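Local coordinates for protein haloacid dehalogenase-like hydrolase (Klebsiella pneumoniae subsp. pneumoniae, PDB 3PGV) that probably acts as a magnesium-dependent phosphatase of the haloacid dehalogenase-like superfamily, Cof family, and binds a calcium ion in the crystal, at residues Leu214-Val217 with Ala218-Gly222; Ala253-Arg256 with Leu257-Leu260; Gln181-Asn184 with Ala185-Asp189. All coordinates share one frame; numbering follows the deposited sequence.

Interaction 1 (Leu214-Val217 with Ala218-Gly222)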
ATOM      1  N   LEU A 214       3.143  -9.001  -4.047  1.00 31.96           N
ATOM      2  CA  LEU A 214       2.125  -9.792  -4.745  1.00 32.46           C
ATOM      3  C   LEU A 214       2.750 -10.998  -5.413  1.00 38.05           C
ATOM      4  O   LEU A 214       2.217 -12.104  -5.296  1.00 39.73           O
ATOM      5  CB  LEU A 214       1.361  -8.939  -5.780  1.00 32.31           C
ATOM      6  CG  LEU A 214       0.349  -9.711  -6.653  1.00 36.80           C
ATOM      7  CD1 LEU A 214      -0.718 -10.392  -5.795  1.00 37.46           C
ATOM      8  CD2 LEU A 214      -0.261  -8.822  -7.696  1.00 37.30           C
ATOM      9  N   GLU A 215       3.904 -10.807  -6.072  1.00 35.58           N
ATOM     10  CA  GLU A 215       4.634 -11.914  -6.694  1.00 36.37           C
ATOM     11  C   GLU A 215       4.986 -12.986  -5.645  1.00 41.86           C
ATOM     12  O   GLU A 215       4.789 -14.175  -5.897  1.00 43.65           O
ATOM     13  CB  GLU A 215       5.900 -11.406  -7.391  1.00 37.43           C
ATOM     14  CG  GLU A 215       6.692 -12.516  -8.071  1.00 47.04           C
ATOM     15  CD  GLU A 215       7.804 -12.059  -8.991  1.00 63.86           C
ATOM     16  OE1 GLU A 215       8.463 -11.039  -8.677  1.00 46.55           O
ATOM     17  OE2 GLU A 215       8.064 -12.764  -9.992  1.00 60.30           O
ATOM     18  N   ALA A 216       5.480 -12.553  -4.454  1.00 36.96           N
ATOM     19  CA  ALA A 216       5.849 -13.467  -3.361  1.00 36.35           C
ATOM     20  C   ALA A 216       4.616 -14.224  -2.833  1.00 41.98           C
ATOM     21  O   ALA A 216       4.669 -15.444  -2.657  1.00 42.88           O
ATOM     22  CB  ALA A 216       6.509 -12.688  -2.232  1.00 35.42           C
ATOM     23  N   VAL A 217       3.492 -13.507  -2.654  1.00 39.23           N
ATOM     24  CA  VAL A 217       2.245 -14.097  -2.170  1.00 39.69           C
ATOM     25  C   VAL A 217       1.669 -15.081  -3.189  1.00 46.45           C
ATOM     26  O   VAL A 217       1.295 -16.196  -2.815  1.00 49.91           O
ATOM     27  CB  VAL A 217       1.218 -13.011  -1.753  1.00 41.87           C
ATOM     28  CG1 VAL A 217      -0.150 -13.623  -1.496  1.00 42.29           C
ATOM     29  CG2 VAL A 217       1.705 -12.244  -0.530  1.00 40.40           C
ATOM     30  N   ALA A 218       1.662 -14.702  -4.486  1.00 41.75           N
ATOM     31  CA  ALA A 218       1.188 -15.581  -5.559  1.00 42.79           C
ATOM     32  C   ALA A 218       1.939 -16.907  -5.526  1.00 47.49           C
ATOM     33  O   ALA A 218       1.314 -17.970  -5.590  1.00 49.02           O
ATOM     34  CB  ALA A 218       1.371 -14.905  -6.912  1.00 43.60           C
ATOM     35  N   LYS A 219       3.270 -16.848  -5.316  1.00 43.33           N
ATOM     36  CA  LYS A 219       4.104 -18.041  -5.210  1.00 44.22           C
ATOM     37  C   LYS A 219       3.742 -18.879  -3.969  1.00 48.65           C
ATOM     38  O   LYS A 219       3.666 -20.101  -4.069  1.00 51.35           O
ATOM     39  CB  LYS A 219       5.592 -17.671  -5.227  1.00 45.74           C
ATOM     40  CG  LYS A 219       6.071 -17.195  -6.603  1.00 51.08           C
ATOM     41  CD  LYS A 219       7.495 -16.674  -6.572  1.00 54.81           C
ATOM     42  CE  LYS A 219       7.934 -16.219  -7.942  1.00 67.62           C
ATOM     43  NZ  LYS A 219       9.285 -15.607  -7.913  1.00 80.84           N
HETATM   44  N   MSE A 220       3.425 -18.213  -2.817  1.00 41.13           N
HETATM   45  CA  MSE A 220       2.967 -18.931  -1.604  1.00 39.85           C
HETATM   46  C   MSE A 220       1.682 -19.707  -1.907  1.00 48.35           C
HETATM   47  O   MSE A 220       1.460 -20.779  -1.339  1.00 50.00           O
HETATM   48  CB  MSE A 220       2.695 -17.952  -0.451  1.00 39.34           C
HETATM   49  CG  MSE A 220       3.896 -17.190  -0.007  1.00 43.20           C
HETATM   50 SE   MSE A 220       3.408 -15.810   1.252  0.75 47.63          SE
HETATM   51  CE  MSE A 220       5.070 -14.696   1.099  1.00 42.82           C
ATOM     52  N   LEU A 221       0.805 -19.130  -2.775  1.00 44.67           N
ATOM     53  CA  LEU A 221      -0.472 -19.735  -3.145  1.00 44.95           C
ATOM     54  C   LEU A 221      -0.317 -20.788  -4.242  1.00 50.90           C
ATOM     55  O   LEU A 221      -1.294 -21.454  -4.598  1.00 51.79           O
ATOM     56  CB  LEU A 221      -1.471 -18.647  -3.592  1.00 43.40           C
ATOM     57  CG  LEU A 221      -2.013 -17.751  -2.489  1.00 45.55           C
ATOM     58  CD1 LEU A 221      -2.725 -16.523  -3.079  1.00 42.78           C
ATOM     59  CD2 LEU A 221      -2.961 -18.541  -1.546  1.00 47.24           C
ATOM     60  N   GLY A 222       0.896 -20.917  -4.775  1.00 48.85           N
ATOM     61  CA  GLY A 222       1.198 -21.872  -5.842  1.00 51.47           C
ATOM     62  C   GLY A 222       0.906 -21.333  -7.232  1.00 57.83           C
ATOM     63  O   GLY A 222       0.678 -22.109  -8.164  1.00 60.81           O
TER

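Interaction 2 (Ala253-Arg256 with Leu257-Leu260). With EDO (1,2-ethanediol), chain J.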
ATOM      1  N   ALA A 253      -8.187   7.401  -9.952  1.00 30.55           N
ATOM      2  CA  ALA A 253      -6.744   7.308  -9.734  1.00 28.01           C
ATOM      3  C   ALA A 253      -6.033   8.607 -10.017  1.00 33.75           C
ATOM      4  O   ALA A 253      -6.520   9.430 -10.803  1.00 32.40           O
ATOM      5  CB  ALA A 253      -6.163   6.216 -10.592  1.00 28.19           C
ATOM      6  N   HIS A 254      -4.825   8.766  -9.442  1.00 32.44           N
ATOM      7  CA  HIS A 254      -3.969   9.910  -9.739  1.00 32.34           C
ATOM      8  C   HIS A 254      -3.557   9.891 -11.210  1.00 36.37           C
ATOM      9  O   HIS A 254      -3.312   8.815 -11.768  1.00 37.64           O
ATOM     10  CB  HIS A 254      -2.748   9.913  -8.828  1.00 31.95           C
ATOM     11  CG  HIS A 254      -3.105  10.124  -7.396  1.00 34.51           C
ATOM     12  ND1 HIS A 254      -3.244  11.394  -6.868  1.00 36.46           N
ATOM     13  CD2 HIS A 254      -3.423   9.216  -6.443  1.00 35.38           C
ATOM     14  CE1 HIS A 254      -3.607  11.218  -5.609  1.00 35.49           C
ATOM     15  NE2 HIS A 254      -3.707   9.919  -5.306  1.00 35.07           N
ATOM     16  N   GLN A 255      -3.556  11.071 -11.857  1.00 30.60           N
ATOM     17  CA  GLN A 255      -3.248  11.219 -13.278  1.00 30.91           C
ATOM     18  C   GLN A 255      -1.826  10.742 -13.604  1.00 37.63           C
ATOM     19  O   GLN A 255      -1.596  10.186 -14.681  1.00 39.48           O
ATOM     20  CB  GLN A 255      -3.446  12.690 -13.721  1.00 32.63           C
ATOM     21  CG  GLN A 255      -3.321  12.917 -15.235  1.00 33.99           C
ATOM     22  CD  GLN A 255      -4.421  12.235 -15.998  1.00 47.87           C
ATOM     23  OE1 GLN A 255      -5.616  12.404 -15.710  1.00 49.58           O
ATOM     24  NE2 GLN A 255      -4.048  11.485 -17.013  1.00 39.94           N
ATOM     25  N   ARG A 256      -0.880  10.928 -12.665  1.00 32.96           N
ATOM     26  CA  ARG A 256       0.503  10.504 -12.859  1.00 32.13           C
ATOM     27  C   ARG A 256       0.591   8.983 -13.072  1.00 37.85           C
ATOM     28  O   ARG A 256       1.423   8.522 -13.853  1.00 40.23           O
ATOM     29  CB  ARG A 256       1.385  10.952 -11.678  1.00 28.39           C
ATOM     30  CG  ARG A 256       2.866  10.594 -11.855  1.00 35.97           C
ATOM     31  CD  ARG A 256       3.739  11.196 -10.774  1.00 42.09           C
ATOM     32  NE  ARG A 256       5.026  10.513 -10.674  1.00 45.64           N
ATOM     33  CZ  ARG A 256       5.947  10.798  -9.762  1.00 52.05           C
ATOM     34  NH1 ARG A 256       5.749  11.778  -8.895  1.00 39.70           N
ATOM     35  NH2 ARG A 256       7.072  10.098  -9.707  1.00 37.67           N
ATOM     36  N   LEU A 257      -0.289   8.212 -12.403  1.00 32.18           N
ATOM     37  CA  LEU A 257      -0.357   6.761 -12.576  1.00 31.89           C
ATOM     38  C   LEU A 257      -0.897   6.425 -13.963  1.00 36.28           C
ATOM     39  O   LEU A 257      -0.352   5.547 -14.640  1.00 35.44           O
ATOM     40  CB  LEU A 257      -1.249   6.107 -11.462  1.00 30.58           C
ATOM     41  CG  LEU A 257      -1.524   4.575 -11.613  1.00 33.83           C
ATOM     42  CD1 LEU A 257      -0.198   3.753 -11.601  1.00 32.45           C
ATOM     43  CD2 LEU A 257      -2.469   4.090 -10.553  1.00 31.58           C
ATOM     44  N   LYS A 258      -1.958   7.137 -14.393  1.00 33.43           N
ATOM     45  CA  LYS A 258      -2.546   6.948 -15.728  1.00 35.21           C
ATOM     46  C   LYS A 258      -1.522   7.284 -16.823  1.00 42.75           C
ATOM     47  O   LYS A 258      -1.406   6.545 -17.803  1.00 44.82           O
ATOM     48  CB  LYS A 258      -3.814   7.805 -15.894  1.00 34.96           C
ATOM     49  CG  LYS A 258      -4.973   7.351 -15.008  1.00 38.55           C
ATOM     50  CD  LYS A 258      -6.126   8.329 -15.057  1.00 37.95           C
ATOM     51  CE  LYS A 258      -7.274   7.909 -14.173  1.00 37.31           C
ATOM     52  NZ  LYS A 258      -8.401   8.886 -14.247  1.00 46.84           N
ATOM     53  N   ASP A 259      -0.746   8.378 -16.625  1.00 38.74           N
ATOM     54  CA  ASP A 259       0.268   8.833 -17.574  1.00 39.37           C
ATOM     55  C   ASP A 259       1.457   7.862 -17.656  1.00 45.28           C
ATOM     56  O   ASP A 259       2.001   7.652 -18.743  1.00 45.65           O
ATOM     57  CB  ASP A 259       0.765  10.239 -17.200  1.00 40.26           C
ATOM     58  CG  ASP A 259      -0.277  11.339 -17.335  1.00 46.73           C
ATOM     59  OD1 ASP A 259      -1.345  11.080 -17.949  1.00 47.46           O
ATOM     60  OD2 ASP A 259      -0.010  12.474 -16.862  1.00 46.64           O
ATOM     61  N   LEU A 260       1.882   7.301 -16.503  1.00 41.17           N
ATOM     62  CA  LEU A 260       3.000   6.356 -16.456  1.00 40.19           C
ATOM     63  C   LEU A 260       2.637   5.035 -17.137  1.00 46.35           C
ATOM     64  O   LEU A 260       3.487   4.421 -17.786  1.00 47.90           O
ATOM     65  CB  LEU A 260       3.430   6.104 -15.004  1.00 38.28           C
ATOM     66  CG  LEU A 260       4.703   5.247 -14.818  1.00 43.62           C
ATOM     67  CD1 LEU A 260       5.949   5.994 -15.299  1.00 44.45           C
ATOM     68  CD2 LEU A 260       4.864   4.801 -13.367  1.00 43.12           C
TER
HETATM   69  C1  EDO J 278       2.315  12.219  -7.517  1.00 50.30           C
HETATM   70  O1  EDO J 278       2.954  13.114  -8.437  1.00 52.92           O
HETATM   71  C2  EDO J 278       1.049  11.665  -8.146  1.00 48.03           C
HETATM   72  O2  EDO J 278       0.429  10.765  -7.233  1.00 53.75           O

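Interaction 3 (Gln181-Asn184 with Ala185-Asp189)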
ATOM      1  N   GLN A 181      12.929  13.438  -6.055  1.00 30.26           N
ATOM      2  CA  GLN A 181      14.069  13.401  -6.952  1.00 31.17           C
ATOM      3  C   GLN A 181      15.375  13.237  -6.225  1.00 35.73           C
ATOM      4  O   GLN A 181      16.228  12.495  -6.689  1.00 38.36           O
ATOM      5  CB  GLN A 181      14.112  14.670  -7.834  1.00 34.02           C
ATOM      6  CG  GLN A 181      13.516  14.467  -9.204  1.00 54.52           C
ATOM      7  CD  GLN A 181      14.401  13.610 -10.099  1.00 64.62           C
ATOM      8  OE1 GLN A 181      13.918  12.786 -10.876  1.00 60.48           O
ATOM      9  NE2 GLN A 181      15.718  13.784 -10.000  1.00 57.36           N
ATOM     10  N   ALA A 182      15.594  14.014  -5.147  1.00 31.11           N
ATOM     11  CA  ALA A 182      16.870  13.984  -4.419  1.00 31.13           C
ATOM     12  C   ALA A 182      17.133  12.617  -3.791  1.00 32.57           C
ATOM     13  O   ALA A 182      18.263  12.137  -3.822  1.00 33.13           O
ATOM     14  CB  ALA A 182      16.891  15.067  -3.351  1.00 32.26           C
HETATM   15  N   MSE A 183      16.076  11.966  -3.252  1.00 26.72           N
HETATM   16  CA  MSE A 183      16.222  10.666  -2.610  1.00 25.33           C
HETATM   17  C   MSE A 183      16.483   9.572  -3.611  1.00 30.02           C
HETATM   18  O   MSE A 183      17.368   8.759  -3.390  1.00 29.33           O
HETATM   19  CB  MSE A 183      15.011  10.350  -1.718  1.00 26.58           C
HETATM   20  CG  MSE A 183      14.879  11.320  -0.528  1.00 32.40           C
HETATM   21 SE   MSE A 183      13.490  10.830   0.704  0.75 37.54          SE
HETATM   22  CE  MSE A 183      11.967  10.854  -0.523  1.00 33.36           C
ATOM     23  N   ASN A 184      15.787   9.605  -4.781  1.00 28.46           N
ATOM     24  CA  ASN A 184      16.051   8.647  -5.874  1.00 28.10           C
ATOM     25  C   ASN A 184      17.476   8.769  -6.382  1.00 34.18           C
ATOM     26  O   ASN A 184      18.156   7.754  -6.565  1.00 34.48           O
ATOM     27  CB  ASN A 184      15.034   8.811  -7.035  1.00 21.64           C
ATOM     28  CG  ASN A 184      13.673   8.195  -6.730  1.00 34.91           C
ATOM     29  OD1 ASN A 184      13.562   7.192  -6.006  1.00 32.56           O
ATOM     30  ND2 ASN A 184      12.617   8.717  -7.357  1.00 21.17           N
ATOM     31  N   ALA A 185      17.967  10.001  -6.536  1.00 31.54           N
ATOM     32  CA  ALA A 185      19.347  10.217  -6.995  1.00 32.41           C
ATOM     33  C   ALA A 185      20.358   9.789  -5.916  1.00 36.59           C
ATOM     34  O   ALA A 185      21.425   9.279  -6.244  1.00 36.90           O
ATOM     35  CB  ALA A 185      19.557  11.685  -7.367  1.00 33.24           C
ATOM     36  N   ARG A 186      20.009   9.996  -4.630  1.00 33.64           N
ATOM     37  CA  ARG A 186      20.888   9.675  -3.506  1.00 34.05           C
ATOM     38  C   ARG A 186      21.092   8.161  -3.302  1.00 38.56           C
ATOM     39  O   ARG A 186      22.220   7.728  -3.064  1.00 39.16           O
ATOM     40  CB  ARG A 186      20.369  10.333  -2.217  1.00 32.71           C
ATOM     41  CG  ARG A 186      21.218  10.047  -0.996  1.00 43.13           C
ATOM     42  CD  ARG A 186      20.811  10.907   0.168  1.00 53.05           C
ATOM     43  NE  ARG A 186      21.574  10.555   1.357  1.00 71.54           N
ATOM     44  CZ  ARG A 186      21.665  11.322   2.433  1.00 84.93           C
ATOM     45  NH1 ARG A 186      21.067  12.506   2.463  1.00 68.60           N
ATOM     46  NH2 ARG A 186      22.376  10.926   3.477  1.00 73.60           N
ATOM     47  N   TRP A 187      20.018   7.357  -3.443  1.00 34.89           N
ATOM     48  CA  TRP A 187      20.079   5.935  -3.105  1.00 34.88           C
ATOM     49  C   TRP A 187      19.852   4.936  -4.239  1.00 39.67           C
ATOM     50  O   TRP A 187      20.220   3.757  -4.093  1.00 40.56           O
ATOM     51  CB  TRP A 187      19.179   5.628  -1.914  1.00 32.68           C
ATOM     52  CG  TRP A 187      19.675   6.234  -0.638  1.00 34.59           C
ATOM     53  CD1 TRP A 187      20.836   5.930   0.020  1.00 38.39           C
ATOM     54  CD2 TRP A 187      18.990   7.191   0.179  1.00 34.18           C
ATOM     55  NE1 TRP A 187      20.926   6.659   1.184  1.00 38.55           N
ATOM     56  CE2 TRP A 187      19.789   7.413   1.326  1.00 38.76           C
ATOM     57  CE3 TRP A 187      17.758   7.865   0.069  1.00 34.95           C
ATOM     58  CZ2 TRP A 187      19.417   8.305   2.336  1.00 38.25           C
ATOM     59  CZ3 TRP A 187      17.386   8.748   1.072  1.00 36.72           C
ATOM     60  CH2 TRP A 187      18.222   8.982   2.178  1.00 38.02           C
ATOM     61  N   GLY A 188      19.214   5.374  -5.325  1.00 33.60           N
ATOM     62  CA  GLY A 188      18.953   4.507  -6.476  1.00 33.31           C
ATOM     63  C   GLY A 188      18.172   3.250  -6.140  1.00 38.61           C
ATOM     64  O   GLY A 188      17.125   3.316  -5.479  1.00 38.62           O
ATOM     65  N   ASP A 189      18.712   2.082  -6.560  1.00 36.27           N
ATOM     66  CA  ASP A 189      18.137   0.737  -6.328  1.00 36.33           C
ATOM     67  C   ASP A 189      17.863   0.429  -4.850  1.00 38.00           C
ATOM     68  O   ASP A 189      17.094  -0.487  -4.559  1.00 36.91           O
ATOM     69  CB  ASP A 189      19.091  -0.348  -6.884  1.00 39.97           C
ATOM     70  CG  ASP A 189      19.097  -0.461  -8.386  1.00 61.48           C
ATOM     71  OD1 ASP A 189      18.327   0.283  -9.043  1.00 64.22           O
ATOM     72  OD2 ASP A 189      19.848  -1.317  -8.913  1.00 70.54           O
TER
HETATM   73  O   HOH W   1      15.008   4.565  -6.644  1.00 40.69           O

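Interaction 1 (Leu214-Val217 with Ala218-Gly222)
The last turns of helix 210-220 bring Val217 and Ala216 against Leu221 and Met220, one turn on. Val217 and Leu221 lie side by side and point the same way. Their touching branches are Val217 CG1 and Leu221 CD1, 4.2 Å apart. CG1 of Val217 is anti to the backbone N (chi1 170°), which turns this methyl towards the C-terminal end of the helix. Met220 is a selenomethionine with an extended chain that runs back along the helix. Its CE ends 4.1 Å from Ala216 CB, and its SE lies 4.3 Å from Val217 CG2.

The helix packs on the eight-stranded sheet of the Rossmann-like core. Val217 and Leu221 rest on Val58 of strand 56-60, and Met220 reaches Ile97 and Phe98 of the edge strand 96-99. Tyr80 is touched by Val217, Met220 and Leu221.

Charge lies on another side of the helix. Glu215 and Lys219 run alongside each other, both extended. OE2 of Glu215 and NZ of Lys219 form a long salt bridge of 3.7 Å. Backbone bonds tie the turns together: Ala218 N to Leu214 O is 2.8 Å and nearly straight (167°), and Leu221 N to Val217 O is 3.0 Å. At the end Gly222 takes a positive phi (86°) and closes a Schellman motif, its N bonding to Lys219 O at 3.0 Å.

Interaction 2 (Ala253-Arg256 with Leu257-Leu260)
Gln255 and Asp259 meet through their side chains one helical turn apart. NE2 of Gln255 gives a nearly straight hydrogen bond to Asp259 OD1, at 2.9 Å and 169°. The acceptor lies in the amide plane, but the amide reaches it from above the carboxylate plane, 41° out. The Gln255 chain bends at chi2 (66°), which lays the amide along the next turn, where Asp259 OD1 lies. The backbone adds a second tie between the same two residues: Asp259 N bonds to Gln255 O at 2.8 Å.

Lys258 crosses Gln255 at about a right angle. Its extended chain brings CE to 4.1 Å from Ala253 CB, and NZ is held by Ala251 O. Ala253 CB also meets CD2 of the buried Leu257 at 4.3 Å.

A 1,2-ethanediol, probably from the crystallisation liquor, lies beside the first turn. Its O1 accepts a bond from Arg256 NH1 at 3.1 Å, in the guanidinium plane, while its O2 sits over one face of the His254 ring. NH2 of Arg256 pairs with Glu180.

His254 is the N-cap. Its O receives weak bonds from Leu257 N and Lys258 N, and its backbone bonds to that of Asp233, a calcium ligand. The helix is the crossover of a beta-alpha-beta unit, between strands 246-249 and 265-266 of the Rossmann-like core.

Interaction 3 (Gln181-Asn184 with Ala185-Asp189)
Met183 and Trp187 form the close-packed side of this contact, one turn apart at the end of helix 173-187. The two side chains run obliquely to each other. Trp187 CZ3 lies 3.9 Å from Met183 CG and 4.0 Å from Met183 CB. The indole swings back this way because CG of Trp187 is anti to its carbonyl carbon (chi1 -68°). The next residue back in the chain also covers the ring: Arg186 CG stands over the centre of one face, 3.7 Å above the plane. Beyond it the extended Arg186 chain carries NH2 to a salt bridge with Asp109.

This helix belongs to the alpha/beta cap domain found in Cof-type phosphatases. The buried selenomethionine Met183 faces its six-stranded sheet, touching Val193, Leu201 and Val203. Trp187 packs on the neighbouring helix 104-110, against Ile106 and Leu110.

The other side is looser and wetter. Asn184 has its amide near a water, with OD1 3.1 Å from it. The same water is 2.7 Å from Gly188 O, where the chain has left the helix; other acceptors probably compete for its protons. Gln181, Ala182 and Ala185 lie on the exposed surface. There the backbone does the holding, with Ala185 N on Gln181 O at 3.0 Å. Gly188, with a positive phi, still gives its N to Asn184 O at 2.9 Å.

How the interactions relate
Each contact is a pair of turns within one helix, and none touches another. Interactions 1 and 2 lie on helices of the same eight-stranded core, their centres about 26 Å apart. Interaction 3 belongs to the cap and its six-stranded sheet. Interaction 1 is partly buried and depends most on apolar packing. Interactions 2 and 3 are surface contacts, each with one buried residue. Interaction 2 sits by the calcium site and is the most polar. Interaction 3 pairs an aromatic packing face with a hydrated one. Its nearest atoms are about 6 Å from interaction 2, and Arg256 bridges from core to cap through Glu180. Interactions 1 and 3 cover helix ends; interaction 2 covers a helix start.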